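Endo-beta-mannanase (Opitutaceae bacterium TAV5, PDB 7BOB) probably acts as a glycoside hydrolase family 5 exo-beta-1,4-mannosidase, releasing mannose from the ends of beta-1,4-linked manno-oligosaccharides. Local coordinates at residues P383-Y388 with A423-G428. Numbering follows the deposited sequence.
Sequences PTVHLY and AEEHVG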
loop_
_atom_site.group_PDB
_atom_site.type_symbol
_atom_site.label_atom_id
_atom_site.label_comp_id
_atom_site.label_asym_id
_atom_site.label_seq_id
_atom_site.Cartn_x
_atom_site.Cartn_y
_atom_site.Cartn_z
ATOM N N PRO A 383 -36.118 -0.600 19.932
ATOM C CA PRO A 383 -35.211 -1.603 19.359
ATOM C C PRO A 383 -35.005 -2.799 20.288
ATOM O O PRO A 383 -34.923 -2.644 21.512
ATOM C CB PRO A 383 -33.902 -0.815 19.153
ATOM C CG PRO A 383 -34.164 0.608 19.762
ATOM C CD PRO A 383 -35.362 0.434 20.652
ATOM N N THR A 384 -34.920 -3.994 19.715
ATOM C CA THR A 384 -34.796 -5.224 20.482
ATOM C C THR A 384 -33.345 -5.684 20.659
ATOM O O THR A 384 -33.122 -6.749 21.250
ATOM C CB THR A 384 -35.626 -6.320 19.803
ATOM O OG1 THR A 384 -35.097 -6.574 18.501
ATOM C CG2 THR A 384 -37.085 -5.866 19.640
ATOM N N VAL A 385 -32.363 -4.913 20.170
ATOM C CA VAL A 385 -30.935 -5.224 20.272
ATOM C C VAL A 385 -30.117 -4.033 19.767
ATOM O O VAL A 385 -30.537 -3.322 18.841
ATOM C CB VAL A 385 -30.592 -6.510 19.495
ATOM C CG1 VAL A 385 -30.481 -6.252 17.981
ATOM C CG2 VAL A 385 -29.347 -7.127 20.041
ATOM N N HIS A 386 -28.954 -3.792 20.378
ATOM C CA HIS A 386 -28.116 -2.635 20.063
ATOM C C HIS A 386 -26.698 -3.074 19.693
ATOM O O HIS A 386 -26.072 -3.850 20.420
ATOM C CB HIS A 386 -28.059 -1.660 21.248
ATOM C CG HIS A 386 -29.325 -0.881 21.459
ATOM N ND1 HIS A 386 -30.476 -1.450 21.960
ATOM C CD2 HIS A 386 -29.616 0.426 21.236
ATOM C CE1 HIS A 386 -31.420 -0.529 22.035
ATOM N NE2 HIS A 386 -30.922 0.616 21.606
ATOM N N LEU A 387 -26.193 -2.573 18.567
ATOM C CA LEU A 387 -24.807 -2.802 18.182
ATOM C C LEU A 387 -23.899 -1.810 18.903
ATOM O O LEU A 387 -24.239 -0.632 19.047
ATOM C CB LEU A 387 -24.656 -2.658 16.671
ATOM C CG LEU A 387 -25.505 -3.590 15.811
ATOM C CD1 LEU A 387 -25.476 -3.123 14.355
ATOM C CD2 LEU A 387 -24.991 -5.016 15.938
ATOM N N TYR A 388 -22.743 -2.291 19.362
ATOM C CA TYR A 388 -21.840 -1.490 20.187
ATOM C C TYR A 388 -20.940 -0.629 19.296
ATOM O O TYR A 388 -20.172 -1.162 18.488
ATOM C CB TYR A 388 -21.008 -2.403 21.088
ATOM C CG TYR A 388 -20.117 -1.679 22.072
ATOM C CD1 TYR A 388 -18.753 -1.535 21.824
ATOM C CD2 TYR A 388 -20.628 -1.141 23.244
ATOM C CE1 TYR A 388 -17.924 -0.874 22.713
ATOM C CE2 TYR A 388 -19.803 -0.491 24.150
ATOM C CZ TYR A 388 -18.455 -0.359 23.872
ATOM O OH TYR A 388 -17.619 0.287 24.747
ATOM N N ALA A 423 -33.142 -11.690 10.991
ATOM C CA ALA A 423 -33.736 -12.395 12.124
ATOM C C ALA A 423 -34.906 -11.636 12.712
ATOM O O ALA A 423 -35.383 -12.003 13.789
ATOM C CB ALA A 423 -32.700 -12.635 13.219
ATOM N N GLU A 424 -35.334 -10.558 12.052
ATOM C CA GLU A 424 -36.506 -9.794 12.462
ATOM C C GLU A 424 -36.306 -9.154 13.834
ATOM O O GLU A 424 -37.241 -9.040 14.633
ATOM C CB GLU A 424 -37.767 -10.659 12.413
ATOM C CG GLU A 424 -38.107 -11.040 10.978
ATOM C CD GLU A 424 -39.285 -11.979 10.876
ATOM O OE1 GLU A 424 -40.296 -11.751 11.587
ATOM O OE2 GLU A 424 -39.193 -12.946 10.080
ATOM N N GLU A 425 -35.074 -8.717 14.099
ATOM C CA GLU A 425 -34.786 -7.839 15.224
ATOM C C GLU A 425 -34.842 -6.378 14.788
ATOM O O GLU A 425 -34.653 -6.062 13.612
ATOM C CB GLU A 425 -33.417 -8.159 15.813
ATOM C CG GLU A 425 -33.293 -9.607 16.280
ATOM C CD GLU A 425 -33.739 -9.779 17.709
ATOM O OE1 GLU A 425 -34.128 -8.775 18.349
ATOM O OE2 GLU A 425 -33.702 -10.915 18.202
ATOM N N HIS A 426 -35.143 -5.494 15.746
ATOM C CA HIS A 426 -35.048 -4.047 15.557
ATOM C C HIS A 426 -33.718 -3.594 16.148
ATOM O O HIS A 426 -33.496 -3.720 17.357
ATOM C CB HIS A 426 -36.207 -3.294 16.220
ATOM C CG HIS A 426 -37.540 -3.530 15.575
ATOM N ND1 HIS A 426 -37.697 -3.690 14.213
ATOM C CD2 HIS A 426 -38.782 -3.638 16.110
ATOM C CE1 HIS A 426 -38.975 -3.891 13.938
ATOM N NE2 HIS A 426 -39.655 -3.860 15.072
ATOM N N VAL A 427 -32.838 -3.067 15.304
ATOM C CA VAL A 427 -31.444 -2.856 15.678
ATOM C C VAL A 427 -31.196 -1.377 15.952
ATOM O O VAL A 427 -31.408 -0.529 15.077
ATOM C CB VAL A 427 -30.497 -3.370 14.592
ATOM C CG1 VAL A 427 -29.063 -3.252 15.074
ATOM C CG2 VAL A 427 -30.871 -4.798 14.215
ATOM N N GLY A 428 -30.712 -1.080 17.159
ATOM C CA GLY A 428 -30.205 0.224 17.514
ATOM C C GLY A 428 -28.682 0.258 17.617
ATOM O O GLY A 428 -27.979 -0.735 17.427
#
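T384 turns OG1 between its own backbone N and carbonyl carbon (chi1 63°), and E425 bends its chain at chi2 (-89°), which brings the hydroxyl and the carboxylate together. OG1 donates to E425 OE1. The modelled OG1 to OE1 distance, 2.4 Å, is very short, and its exact value is doubtful. The same OG1 accepts from the backbone N of H426 at 3.0 Å, so one hydroxyl links side chain and main chain of the loop before strand 427-431. The other carboxylate oxygen, E425 OE2, forms a salt bridge with R444.

Still in the loops ahead of the strands, T384 N reaches H426 O at 2.8 Å in the carbonyl plane, on a lone pair. The parallel pairing then begins. G428 N binds V385 O, and L387 N binds G428 O, each at 2.8 Å. G428 CA lies off-centre over a face of the H386 ring, 4.2 Å from its centroid, in a CH-pi contact. A serine in place of H386 would probably leave G428 without this ring cover and open a gap beside its backbone. On the face carrying V427, CG1 of V427 packs against L387 CG at 3.6 Å, while its CG2 lies alongside V385 CG1. Helix 406-422 covers L387 and V427 through H417 and L420.

This is a beta-alpha-beta unit at one edge of the mixed sheet. Its chemistry changes along the strands: polar bonds of T384 join the loops ahead of them, backbone bonds set the register, and the apolar contact of L387 with V427 lies against helix 406-422. The nearby arginine would probably favour a charged E425.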